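Local structure of reducing end xylose-releasing exo-oligoxylanase (Bacillus halodurans, 1WU4) at residues 238-243 with 258-263; 195-200 with 264-269; 290-295 with 338-343; 271-276 with 327-332. The protein hydrolyses xylooligosaccharides of three or more units, releasing xylose from the reducing end with inversion of anomeric configuration. The protein carries 1 engineered substitution. All blocks are in the same frame, centred on the assembly; numbering follows the deposited sequence.

Overall arrangement
Followed from the N terminus, the chain first reaches 195-200, which waits for 264-269 at the start of helix 265-278 to close contact 2. Contact 1 lies wholly within that excursion: 238-243 and 258-263 join the two sides of a shorter loop, directly before contact 2 closes. Further along, the order changes from nesting to crossing. Contact 4 opens at 271-276 and contact 3 at 290-295; contact 4 then closes at 327-332 before contact 3 does at 338-343. Contacts 1 and 2 thus shape the loops and helix start near the probable catalytic residues, whereas contacts 3 and 4 join helices 265-278, 282-295, 320-329 and 340-348 in the barrel.

Contact 1: 238-243 with 258-263; sequences TGLAPE and GHFFSD
Glu243 reaches across to Phe261 and Asp263 with every atom of its side chain engaged. CB packs against CB of Asp263, the two carbons 3.8 Å apart. CG stands anti to the carbonyl carbon and beside the backbone N (chi1 -69°), which brings it near the same carbonyl oxygen that the backbone uses: CG is 3.5 Å from His259 O, and Glu243 N gives that oxygen a weak hydrogen bond. Beyond CG the chain is extended and carries CD to 3.5 Å from Phe261 CB. The carboxylate then divides its work. OE1 takes a hydrogen bond from a water that in turn accepts from His259 N, with a long, weak ion pair to Arg305 besides. OE2 receives Asp263 N at 3.0 Å on its anti lone pair, in a nearly straight bond (171°).

The two loops belong to the (alpha/alpha)6 barrel of glycoside hydrolase family 8. By similarity to relatives, Asp263 is probably the proton acceptor and nearby Glu70 the proton donor, so Glu243 acts here as a second-shell residue, gripping the backbone of the presumed base just ahead of helix 265-278.

At the other end of the contact the packing is mainly apolar. Leu240 CD2 sits over the centre of the Phe260 ring in a CH-pi contact, 3.5 Å from the centroid and only 4° off the normal, while Ala241 O lies at the ring edge, 3.4 Å from Phe260 CD1. Tyr265 meets the Phe260 ring as well, with the two planes inclined to each other.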
loop_
_atom_site.group_PDB
_atom_site.type_symbol
_atom_site.label_atom_id
_atom_site.label_comp_id
_atom_site.label_asym_id
_atom_site.label_seq_id
_atom_site.Cartn_x
_atom_site.Cartn_y
_atom_site.Cartn_z
ATOM N N THR A 238 0.474 4.170 22.366
ATOM C CA THR A 238 -0.575 3.504 21.597
ATOM C C THR A 238 -0.097 2.893 20.288
ATOM O O THR A 238 -0.734 1.981 19.759
ATOM C CB THR A 238 -1.682 4.481 21.223
ATOM O OG1 THR A 238 -1.146 5.451 20.315
ATOM C CG2 THR A 238 -2.217 5.188 22.459
ATOM N N GLY A 239 1.005 3.417 19.761
ATOM C CA GLY A 239 1.533 2.928 18.500
ATOM C C GLY A 239 0.798 3.518 17.306
ATOM O O GLY A 239 1.135 3.217 16.162
ATOM N N LEU A 240 -0.186 4.374 17.567
ATOM C CA LEU A 240 -0.979 4.983 16.498
ATOM C C LEU A 240 -0.244 6.099 15.761
ATOM O O LEU A 240 0.375 6.963 16.380
ATOM C CB LEU A 240 -2.291 5.534 17.067
ATOM C CG LEU A 240 -3.171 4.559 17.855
ATOM C CD1 LEU A 240 -4.411 5.295 18.336
ATOM C CD2 LEU A 240 -3.557 3.365 16.991
ATOM N N ALA A 241 -0.327 6.075 14.433
ATOM C CA ALA A 241 0.316 7.088 13.601
ATOM C C ALA A 241 -0.736 7.992 12.970
ATOM O O ALA A 241 -1.840 7.547 12.653
ATOM C CB ALA A 241 1.143 6.418 12.505
ATOM N N PRO A 242 -0.408 9.280 12.784
ATOM C CA PRO A 242 -1.337 10.237 12.182
ATOM C C PRO A 242 -1.391 10.018 10.675
ATOM O O PRO A 242 -0.499 9.384 10.106
ATOM C CB PRO A 242 -0.719 11.583 12.540
ATOM C CG PRO A 242 0.755 11.282 12.465
ATOM C CD PRO A 242 0.849 9.945 13.180
ATOM N N GLU A 243 -2.431 10.531 10.027
ATOM C CA GLU A 243 -2.544 10.386 8.580
ATOM C C GLU A 243 -1.452 11.203 7.885
ATOM O O GLU A 243 -0.765 10.695 7.000
ATOM C CB GLU A 243 -3.932 10.814 8.115
ATOM C CG GLU A 243 -5.019 9.859 8.567
ATOM C CD GLU A 243 -6.373 10.215 8.002
ATOM O OE1 GLU A 243 -6.948 11.237 8.433
ATOM O OE2 GLU A 243 -6.858 9.473 7.121
ATOM N N GLY A 258 -4.399 15.010 11.173
ATOM C CA GLY A 258 -3.422 14.715 12.206
ATOM C C GLY A 258 -3.791 13.639 13.209
ATOM O O GLY A 258 -3.163 13.547 14.261
ATOM N N HIS A 259 -4.775 12.804 12.890
ATOM C CA HIS A 259 -5.205 11.765 13.818
ATOM C C HIS A 259 -5.118 10.365 13.222
ATOM O O HIS A 259 -4.684 10.191 12.079
ATOM C CB HIS A 259 -6.635 12.069 14.271
ATOM C CG HIS A 259 -6.828 13.490 14.701
ATOM N ND1 HIS A 259 -6.166 14.034 15.780
ATOM C CD2 HIS A 259 -7.555 14.494 14.161
ATOM C CE1 HIS A 259 -6.476 15.316 15.884
ATOM N NE2 HIS A 259 -7.317 15.620 14.912
ATOM N N PHE A 260 -5.505 9.366 14.010
ATOM C CA PHE A 260 -5.480 7.984 13.547
ATOM C C PHE A 260 -6.782 7.721 12.811
ATOM O O PHE A 260 -7.843 7.589 13.426
ATOM C CB PHE A 260 -5.348 7.010 14.720
ATOM C CG PHE A 260 -5.155 5.580 14.293
ATOM C CD1 PHE A 260 -3.946 5.165 13.741
ATOM C CD2 PHE A 260 -6.183 4.654 14.422
ATOM C CE1 PHE A 260 -3.763 3.850 13.324
ATOM C CE2 PHE A 260 -6.011 3.335 14.006
ATOM C CZ PHE A 260 -4.797 2.933 13.457
ATOM N N PHE A 261 -6.696 7.665 11.488
ATOM C CA PHE A 261 -7.869 7.429 10.669
ATOM C C PHE A 261 -7.497 6.631 9.419
ATOM O O PHE A 261 -6.438 6.009 9.359
ATOM C CB PHE A 261 -8.533 8.764 10.300
ATOM C CG PHE A 261 -10.033 8.676 10.140
ATOM C CD1 PHE A 261 -10.652 9.180 9.004
ATOM C CD2 PHE A 261 -10.826 8.102 11.135
ATOM C CE1 PHE A 261 -12.038 9.117 8.856
ATOM C CE2 PHE A 261 -12.214 8.036 10.996
ATOM C CZ PHE A 261 -12.819 8.544 9.853
ATOM N N SER A 262 -8.368 6.673 8.417
ATOM C CA SER A 262 -8.201 5.911 7.180
ATOM C C SER A 262 -6.797 5.661 6.626
ATOM O O SER A 262 -6.422 4.513 6.413
ATOM C CB SER A 262 -9.088 6.525 6.099
ATOM O OG SER A 262 -10.415 6.648 6.588
ATOM N N ASP A 263 -6.028 6.715 6.371
ATOM C CA ASP A 263 -4.674 6.537 5.841
ATOM C C ASP A 263 -3.801 5.714 6.786
ATOM O O ASP A 263 -3.095 4.793 6.363
ATOM C CB ASP A 263 -3.989 7.896 5.640
ATOM C CG ASP A 263 -4.341 8.557 4.324
ATOM O OD1 ASP A 263 -5.472 8.376 3.833
ATOM O OD2 ASP A 263 -3.478 9.286 3.786
HETATM O O HOH W 1 -6.938 12.520 10.956
#

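Contact 2: 195-200 with 264-269; sequences DPSYHL and SYRVAA
Ser197 and Arg266 meet beside the probable catalytic residues of the (alpha/alpha)6 barrel, the serine in a 3-10 turn ahead of helix 201-210 and the arginine at the start of helix 265-278. Arg266 NH2 donates to Ser197 OG at 2.9 Å in a bent bond, with the oxygen tilted 33° out of the guanidinium plane. Ser197 OG lies between its backbone N and carbonyl carbon (chi1 73°), a placing that lets it face the arginine and Asp195 together: it donates its own hydrogen bond to Asp195 OD1, 2.7 Å away. The serine hydroxyl bridges the two side chains, accepting from one and donating to the other, while the charged atoms of Arg266 and Asp195 are not themselves in contact.

The rest of the guanidinium faces the probable catalytic pair. NH1 forms a salt bridge with Glu70, probably the proton donor, and also bonds to Tyr74, while NE binds the backbone O of Asp263, probably the proton acceptor. Were Ser197 an alanine, Arg266 NH2 would be likely to lose this acceptor, one of the bonds that fix the guanidinium's rotation, and Asp195 OD1 its hydroxyl donor.

Apolar packing continues beside this bridge. Val267 CG2 rests 4.1 Å from Pro196 CB and 3.8 Å from Ser197 N, closing the helix against the turn. Tyr198 presents its edge to the arginine, with the ring and guanidinium planes 73° apart and Arg266 NH2 3.9 Å from Tyr198 CE1.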
loop_
_atom_site.group_PDB
_atom_site.type_symbol
_atom_site.label_atom_id
_atom_site.label_comp_id
_atom_site.label_asym_id
_atom_site.label_seq_id
_atom_site.Cartn_x
_atom_site.Cartn_y
_atom_site.Cartn_z
ATOM N N ASP A 195 3.313 11.558 4.935
ATOM C CA ASP A 195 2.149 10.756 5.294
ATOM C C ASP A 195 2.752 9.407 5.704
ATOM O O ASP A 195 3.227 8.652 4.857
ATOM C CB ASP A 195 1.251 10.617 4.059
ATOM C CG ASP A 195 -0.036 9.867 4.336
ATOM O OD1 ASP A 195 0.018 8.790 4.963
ATOM O OD2 ASP A 195 -1.106 10.354 3.896
ATOM N N PRO A 196 2.762 9.097 7.013
ATOM C CA PRO A 196 3.329 7.832 7.499
ATOM C C PRO A 196 2.979 6.565 6.713
ATOM O O PRO A 196 3.855 5.738 6.443
ATOM C CB PRO A 196 2.845 7.775 8.944
ATOM C CG PRO A 196 2.894 9.220 9.342
ATOM C CD PRO A 196 2.276 9.918 8.138
ATOM N N SER A 197 1.711 6.424 6.334
ATOM C CA SER A 197 1.256 5.247 5.597
ATOM C C SER A 197 1.881 5.093 4.212
ATOM O O SER A 197 1.784 4.026 3.609
ATOM C CB SER A 197 -0.273 5.261 5.466
ATOM O OG SER A 197 -0.715 6.235 4.533
ATOM N N TYR A 198 2.513 6.151 3.711
ATOM C CA TYR A 198 3.156 6.126 2.396
ATOM C C TYR A 198 4.557 5.522 2.454
ATOM O O TYR A 198 5.144 5.197 1.420
ATOM C CB TYR A 198 3.299 7.546 1.847
ATOM C CG TYR A 198 2.042 8.214 1.331
ATOM C CD1 TYR A 198 0.770 7.733 1.647
ATOM C CD2 TYR A 198 2.134 9.372 0.557
ATOM C CE1 TYR A 198 -0.383 8.398 1.202
ATOM C CE2 TYR A 198 1.001 10.038 0.112
ATOM C CZ TYR A 198 -0.252 9.551 0.436
ATOM O OH TYR A 198 -1.369 10.229 -0.002
ATOM N N HIS A 199 5.107 5.392 3.657
ATOM C CA HIS A 199 6.458 4.867 3.809
ATOM C C HIS A 199 6.547 3.359 3.664
ATOM O O HIS A 199 6.010 2.606 4.477
ATOM C CB HIS A 199 7.031 5.329 5.149
ATOM C CG HIS A 199 7.283 6.803 5.200
ATOM N ND1 HIS A 199 8.536 7.349 5.022
ATOM C CD2 HIS A 199 6.429 7.847 5.307
ATOM C CE1 HIS A 199 8.441 8.666 5.013
ATOM N NE2 HIS A 199 7.174 8.995 5.183
ATOM N N LEU A 200 7.246 2.933 2.617
ATOM C CA LEU A 200 7.408 1.519 2.307
ATOM C C LEU A 200 8.892 1.183 2.194
ATOM O O LEU A 200 9.418 0.984 1.094
ATOM C CB LEU A 200 6.698 1.213 0.987
ATOM C CG LEU A 200 5.240 1.681 0.894
ATOM C CD1 LEU A 200 4.729 1.468 -0.525
ATOM C CD2 LEU A 200 4.377 0.930 1.900
ATOM N N SER A 264 -3.868 6.071 8.067
ATOM C CA SER A 264 -3.080 5.465 9.140
ATOM C C SER A 264 -3.127 3.953 9.262
ATOM O O SER A 264 -2.145 3.333 9.669
ATOM C CB SER A 264 -3.513 6.036 10.495
ATOM O OG SER A 264 -3.612 7.446 10.474
ATOM N N TYR A 265 -4.272 3.363 8.947
ATOM C CA TYR A 265 -4.435 1.925 9.085
ATOM C C TYR A 265 -3.358 1.123 8.372
ATOM O O TYR A 265 -2.946 0.063 8.844
ATOM C CB TYR A 265 -5.817 1.499 8.579
ATOM C CG TYR A 265 -6.980 2.220 9.231
ATOM C CD1 TYR A 265 -6.817 2.935 10.421
ATOM C CD2 TYR A 265 -8.254 2.173 8.662
ATOM C CE1 TYR A 265 -7.893 3.583 11.026
ATOM C CE2 TYR A 265 -9.334 2.816 9.261
ATOM C CZ TYR A 265 -9.149 3.517 10.437
ATOM O OH TYR A 265 -10.216 4.154 11.020
ATOM N N ARG A 266 -2.887 1.638 7.242
ATOM C CA ARG A 266 -1.882 0.935 6.461
ATOM C C ARG A 266 -0.509 0.826 7.108
ATOM O O ARG A 266 0.288 -0.026 6.720
ATOM C CB ARG A 266 -1.775 1.579 5.080
ATOM C CG ARG A 266 -3.080 1.474 4.312
ATOM C CD ARG A 266 -3.079 2.289 3.038
ATOM N NE ARG A 266 -2.924 3.713 3.307
ATOM C CZ ARG A 266 -3.182 4.668 2.422
ATOM N NH1 ARG A 266 -3.613 4.348 1.209
ATOM N NH2 ARG A 266 -3.005 5.940 2.749
ATOM N N VAL A 267 -0.227 1.675 8.090
ATOM C CA VAL A 267 1.063 1.621 8.766
ATOM C C VAL A 267 1.323 0.233 9.362
ATOM O O VAL A 267 2.392 -0.340 9.158
ATOM C CB VAL A 267 1.154 2.705 9.866
ATOM C CG1 VAL A 267 2.404 2.496 10.711
ATOM C CG2 VAL A 267 1.183 4.088 9.225
ATOM N N ALA A 268 0.349 -0.315 10.083
ATOM C CA ALA A 268 0.518 -1.638 10.680
ATOM C C ALA A 268 0.755 -2.697 9.608
ATOM O O ALA A 268 1.587 -3.592 9.776
ATOM C CB ALA A 268 -0.709 -2.004 11.508
ATOM N N ALA A 269 0.018 -2.597 8.504
ATOM C CA ALA A 269 0.165 -3.553 7.411
ATOM C C ALA A 269 1.554 -3.465 6.793
ATOM O O ALA A 269 2.180 -4.488 6.514
ATOM C CB ALA A 269 -0.898 -3.306 6.344
#

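Contact 3: 290-295 with 338-343; sequences KIQAFF and PYAKAN
With CG anti to the carbonyl carbon (chi1 -63°) and the chain extended beyond it, Gln292 lays its amide flat against that of Asn343. The two planes are 7° apart, and Gln292 CD is 3.3 Å from Asn343 ND2: a stack of amides, not a bond between them. Each amide is held by other partners. Asn343 ND2 donates to Tyr339 O at 2.9 Å, within its own amide plane but above that of the carbonyl, and also to a water held by Gln292 O. Gln292 NE2 bonds to Asn327 O and Ser331 OG, while a second water links Gln292 OE1 to Tyr339 N. Without the amide, as with a leucine at Asn343, Tyr339 O is likely to lose its side-chain donor, the first water that N-H, and the Gln292 amide its flat partner.

Toward the surface, Ala293 CA sits over one face of the Tyr339 ring in a CH-pi contact, 4.0 Å from the centroid, and Ala293 CB approaches Tyr339 CE2 at 3.6 Å. Glutamine, asparagine and water thus join helix 282-295 to the start of helix 340-348, a helix-to-helix packing contact in an (alpha/alpha)6 barrel.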
loop_
_atom_site.group_PDB
_atom_site.type_symbol
_atom_site.label_atom_id
_atom_site.label_comp_id
_atom_site.label_asym_id
_atom_site.label_seq_id
_atom_site.Cartn_x
_atom_site.Cartn_y
_atom_site.Cartn_z
ATOM N N LYS A 290 1.764 -2.694 20.550
ATOM C CA LYS A 290 1.127 -1.482 21.064
ATOM C C LYS A 290 -0.221 -1.236 20.391
ATOM O O LYS A 290 -1.226 -0.985 21.064
ATOM C CB LYS A 290 2.025 -0.260 20.841
ATOM C CG LYS A 290 3.299 -0.235 21.670
ATOM C CD LYS A 290 4.136 0.988 21.325
ATOM C CE LYS A 290 5.504 0.919 21.980
ATOM N NZ LYS A 290 6.372 2.060 21.573
ATOM N N ILE A 291 -0.243 -1.300 19.061
ATOM C CA ILE A 291 -1.477 -1.075 18.321
ATOM C C ILE A 291 -2.528 -2.121 18.683
ATOM O O ILE A 291 -3.679 -1.789 18.965
ATOM C CB ILE A 291 -1.251 -1.135 16.796
ATOM C CG1 ILE A 291 -0.271 -0.046 16.359
ATOM C CG2 ILE A 291 -2.582 -0.958 16.073
ATOM C CD1 ILE A 291 0.055 -0.088 14.874
ATOM N N GLN A 292 -2.126 -3.387 18.675
ATOM C CA GLN A 292 -3.064 -4.450 18.998
ATOM C C GLN A 292 -3.541 -4.344 20.446
ATOM O O GLN A 292 -4.713 -4.582 20.735
ATOM C CB GLN A 292 -2.431 -5.814 18.701
ATOM C CG GLN A 292 -2.118 -6.000 17.211
ATOM C CD GLN A 292 -1.687 -7.413 16.852
ATOM O OE1 GLN A 292 -1.237 -8.179 17.707
ATOM N NE2 GLN A 292 -1.807 -7.758 15.573
ATOM N N ALA A 293 -2.646 -3.966 21.354
ATOM C CA ALA A 293 -3.038 -3.813 22.750
ATOM C C ALA A 293 -4.097 -2.713 22.852
ATOM O O ALA A 293 -5.066 -2.835 23.603
ATOM C CB ALA A 293 -1.824 -3.459 23.606
ATOM N N PHE A 294 -3.915 -1.643 22.085
ATOM C CA PHE A 294 -4.857 -0.534 22.103
ATOM C C PHE A 294 -6.260 -0.961 21.679
ATOM O O PHE A 294 -7.256 -0.499 22.241
ATOM C CB PHE A 294 -4.379 0.589 21.182
ATOM C CG PHE A 294 -5.295 1.775 21.166
ATOM C CD1 PHE A 294 -5.327 2.657 22.240
ATOM C CD2 PHE A 294 -6.158 1.991 20.095
ATOM C CE1 PHE A 294 -6.204 3.735 22.251
ATOM C CE2 PHE A 294 -7.042 3.068 20.098
ATOM C CZ PHE A 294 -7.065 3.942 21.179
ATOM N N PHE A 295 -6.340 -1.845 20.690
ATOM C CA PHE A 295 -7.633 -2.301 20.195
ATOM C C PHE A 295 -8.168 -3.572 20.847
ATOM O O PHE A 295 -9.297 -3.981 20.574
ATOM C CB PHE A 295 -7.562 -2.479 18.674
ATOM C CG PHE A 295 -7.557 -1.180 17.920
ATOM C CD1 PHE A 295 -8.708 -0.400 17.862
ATOM C CD2 PHE A 295 -6.399 -0.714 17.303
ATOM C CE1 PHE A 295 -8.709 0.830 17.204
ATOM C CE2 PHE A 295 -6.386 0.514 16.643
ATOM C CZ PHE A 295 -7.544 1.289 16.594
ATOM N N PRO A 338 1.130 -11.021 22.180
ATOM C CA PRO A 338 -0.024 -11.435 22.984
ATOM C C PRO A 338 -1.385 -11.360 22.289
ATOM O O PRO A 338 -2.311 -12.077 22.663
ATOM C CB PRO A 338 0.065 -10.523 24.211
ATOM C CG PRO A 338 0.761 -9.302 23.689
ATOM C CD PRO A 338 1.828 -9.881 22.804
ATOM N N TYR A 339 -1.504 -10.513 21.271
ATOM C CA TYR A 339 -2.774 -10.353 20.565
ATOM C C TYR A 339 -2.709 -10.763 19.099
ATOM O O TYR A 339 -3.689 -10.602 18.367
ATOM C CB TYR A 339 -3.223 -8.892 20.645
ATOM C CG TYR A 339 -3.066 -8.302 22.026
ATOM C CD1 TYR A 339 -4.000 -8.557 23.028
ATOM C CD2 TYR A 339 -1.951 -7.528 22.345
ATOM C CE1 TYR A 339 -3.825 -8.054 24.321
ATOM C CE2 TYR A 339 -1.763 -7.025 23.627
ATOM C CZ TYR A 339 -2.704 -7.292 24.610
ATOM O OH TYR A 339 -2.512 -6.805 25.883
ATOM N N ALA A 340 -1.570 -11.292 18.669
ATOM C CA ALA A 340 -1.395 -11.684 17.271
ATOM C C ALA A 340 -2.454 -12.667 16.780
ATOM O O ALA A 340 -3.095 -12.441 15.751
ATOM C CB ALA A 340 -0.002 -12.266 17.066
ATOM N N LYS A 341 -2.625 -13.760 17.515
ATOM C CA LYS A 341 -3.600 -14.793 17.176
ATOM C C LYS A 341 -5.019 -14.229 17.157
ATOM O O LYS A 341 -5.794 -14.492 16.233
ATOM C CB LYS A 341 -3.509 -15.927 18.201
ATOM C CG LYS A 341 -4.506 -17.065 18.029
ATOM C CD LYS A 341 -4.154 -17.963 16.860
ATOM C CE LYS A 341 -4.881 -19.299 16.963
ATOM N NZ LYS A 341 -6.358 -19.137 17.042
ATOM N N ALA A 342 -5.358 -13.446 18.176
ATOM C CA ALA A 342 -6.688 -12.861 18.264
ATOM C C ALA A 342 -6.992 -11.986 17.055
ATOM O O ALA A 342 -8.099 -12.018 16.524
ATOM C CB ALA A 342 -6.827 -12.048 19.548
ATOM N N ASN A 343 -6.009 -11.209 16.612
ATOM C CA ASN A 343 -6.222 -10.341 15.461
ATOM C C ASN A 343 -6.424 -11.131 14.179
ATOM O O ASN A 343 -7.297 -10.802 13.375
ATOM C CB ASN A 343 -5.056 -9.365 15.319
ATOM C CG ASN A 343 -5.257 -8.114 16.139
ATOM O OD1 ASN A 343 -5.809 -7.126 15.657
ATOM N ND2 ASN A 343 -4.828 -8.155 17.398
HETATM O O HOH W 2 -6.127 -6.400 19.422
HETATM O O HOH W 3 0.333 -8.755 19.823
#

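Contact 4: 271-276 with 327-332; sequences IGLDAE and NAMGSL
The Gly272 peptide sets its O against Leu332 CB at 3.4 Å, and the carboxylate of Glu276, the other flat group here, is linked to the same leucine through water: one molecule donates both to Glu276 OE1 at 2.6 Å and to Leu332 O at 2.8 Å. Glu276 OE2 is taken up elsewhere, by the backbone N of Arg15.

The closeness depends on Gly272, which Gly330 faces. Gly272 CA and Gly330 CA are 4.2 Å apart, and a side-chain carbon built on Gly272 would clash with Met329 O, so backbone meets backbone at this point, with side chains packing around it. Met329 has CG anti to its own backbone N (chi1 -176°) and runs on extended, which brings CE to 3.9 Å from Leu273 CB. Ala275 CB packs against the carbonyl oxygen of Leu332, with 3.9 Å between Ala275 CB and Leu332 O. Helix 358-372 touches Met329 and Leu332 through Ala371.

Close packing at Gly272 joins helix 265-278 to helix 320-329 and the 3-10 turn that follows, a buried helix contact of the (alpha/alpha)6 barrel of this glycoside hydrolase family 8 enzyme.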
loop_
_atom_site.group_PDB
_atom_site.type_symbol
_atom_site.label_atom_id
_atom_site.label_comp_id
_atom_site.label_asym_id
_atom_site.label_seq_id
_atom_site.Cartn_x
_atom_site.Cartn_y
_atom_site.Cartn_z
ATOM N N ILE A 271 4.289 -2.375 8.184
ATOM C CA ILE A 271 5.271 -2.869 9.137
ATOM C C ILE A 271 5.283 -4.395 9.105
ATOM O O ILE A 271 6.341 -5.016 9.178
ATOM C CB ILE A 271 4.955 -2.349 10.554
ATOM C CG1 ILE A 271 5.224 -0.844 10.601
ATOM C CG2 ILE A 271 5.803 -3.075 11.599
ATOM C CD1 ILE A 271 4.821 -0.175 11.892
ATOM N N GLY A 272 4.103 -4.994 8.975
ATOM C CA GLY A 272 4.025 -6.440 8.906
ATOM C C GLY A 272 4.695 -6.995 7.662
ATOM O O GLY A 272 5.447 -7.970 7.737
ATOM N N LEU A 273 4.441 -6.385 6.507
ATOM C CA LEU A 273 5.040 -6.882 5.276
ATOM C C LEU A 273 6.554 -6.679 5.254
ATOM O O LEU A 273 7.291 -7.544 4.781
ATOM C CB LEU A 273 4.396 -6.219 4.051
ATOM C CG LEU A 273 4.780 -6.865 2.716
ATOM C CD1 LEU A 273 4.368 -8.337 2.712
ATOM C CD2 LEU A 273 4.099 -6.128 1.576
ATOM N N ASP A 274 7.021 -5.540 5.761
ATOM C CA ASP A 274 8.458 -5.280 5.802
ATOM C C ASP A 274 9.138 -6.318 6.700
ATOM O O ASP A 274 10.224 -6.806 6.381
ATOM C CB ASP A 274 8.730 -3.857 6.317
ATOM C CG ASP A 274 10.217 -3.520 6.374
ATOM O OD1 ASP A 274 10.968 -3.933 5.471
ATOM O OD2 ASP A 274 10.635 -2.820 7.321
ATOM N N ALA A 275 8.492 -6.670 7.808
ATOM C CA ALA A 275 9.057 -7.658 8.723
ATOM C C ALA A 275 9.170 -9.011 8.035
ATOM O O ALA A 275 10.176 -9.706 8.174
ATOM C CB ALA A 275 8.190 -7.780 9.969
ATOM N N GLU A 276 8.139 -9.382 7.284
ATOM C CA GLU A 276 8.143 -10.661 6.583
ATOM C C GLU A 276 9.195 -10.713 5.482
ATOM O O GLU A 276 9.927 -11.695 5.358
ATOM C CB GLU A 276 6.765 -10.944 5.981
ATOM C CG GLU A 276 6.670 -12.257 5.204
ATOM C CD GLU A 276 7.183 -13.455 5.987
ATOM O OE1 GLU A 276 7.078 -13.450 7.231
ATOM O OE2 GLU A 276 7.679 -14.411 5.353
ATOM N N ASN A 327 -4.585 -4.486 11.026
ATOM C CA ASN A 327 -4.075 -4.897 12.330
ATOM C C ASN A 327 -3.686 -6.372 12.291
ATOM O O ASN A 327 -2.705 -6.781 12.912
ATOM C CB ASN A 327 -5.117 -4.662 13.428
ATOM C CG ASN A 327 -5.209 -3.207 13.839
ATOM O OD1 ASN A 327 -4.334 -2.398 13.513
ATOM N ND2 ASN A 327 -6.261 -2.866 14.575
ATOM N N ALA A 328 -4.456 -7.170 11.557
ATOM C CA ALA A 328 -4.161 -8.593 11.435
ATOM C C ALA A 328 -2.881 -8.795 10.622
ATOM O O ALA A 328 -2.032 -9.609 10.982
ATOM C CB ALA A 328 -5.329 -9.318 10.774
ATOM N N MET A 329 -2.745 -8.056 9.523
ATOM C CA MET A 329 -1.552 -8.160 8.687
ATOM C C MET A 329 -0.324 -7.765 9.511
ATOM O O MET A 329 0.775 -8.284 9.300
ATOM C CB MET A 329 -1.690 -7.256 7.454
ATOM C CG MET A 329 -0.535 -7.348 6.463
ATOM S SD MET A 329 -1.070 -6.777 4.843
ATOM C CE MET A 329 0.510 -6.356 4.093
ATOM N N GLY A 330 -0.527 -6.849 10.452
ATOM C CA GLY A 330 0.561 -6.413 11.306
ATOM C C GLY A 330 1.153 -7.546 12.122
ATOM O O GLY A 330 2.312 -7.479 12.528
ATOM N N SER A 331 0.365 -8.589 12.362
ATOM C CA SER A 331 0.833 -9.733 13.141
ATOM C C SER A 331 2.086 -10.386 12.559
ATOM O O SER A 331 2.807 -11.086 13.265
ATOM C CB SER A 331 -0.277 -10.777 13.273
ATOM O OG SER A 331 -1.358 -10.275 14.039
ATOM N N LEU A 332 2.355 -10.162 11.276
ATOM C CA LEU A 332 3.546 -10.739 10.658
ATOM C C LEU A 332 4.814 -10.168 11.295
ATOM O O LEU A 332 5.891 -10.749 11.177
ATOM C CB LEU A 332 3.552 -10.471 9.148
ATOM C CG LEU A 332 2.550 -11.281 8.321
ATOM C CD1 LEU A 332 2.440 -10.687 6.926
ATOM C CD2 LEU A 332 2.989 -12.737 8.252
HETATM O O HOH W 4 6.338 -13.079 9.746
#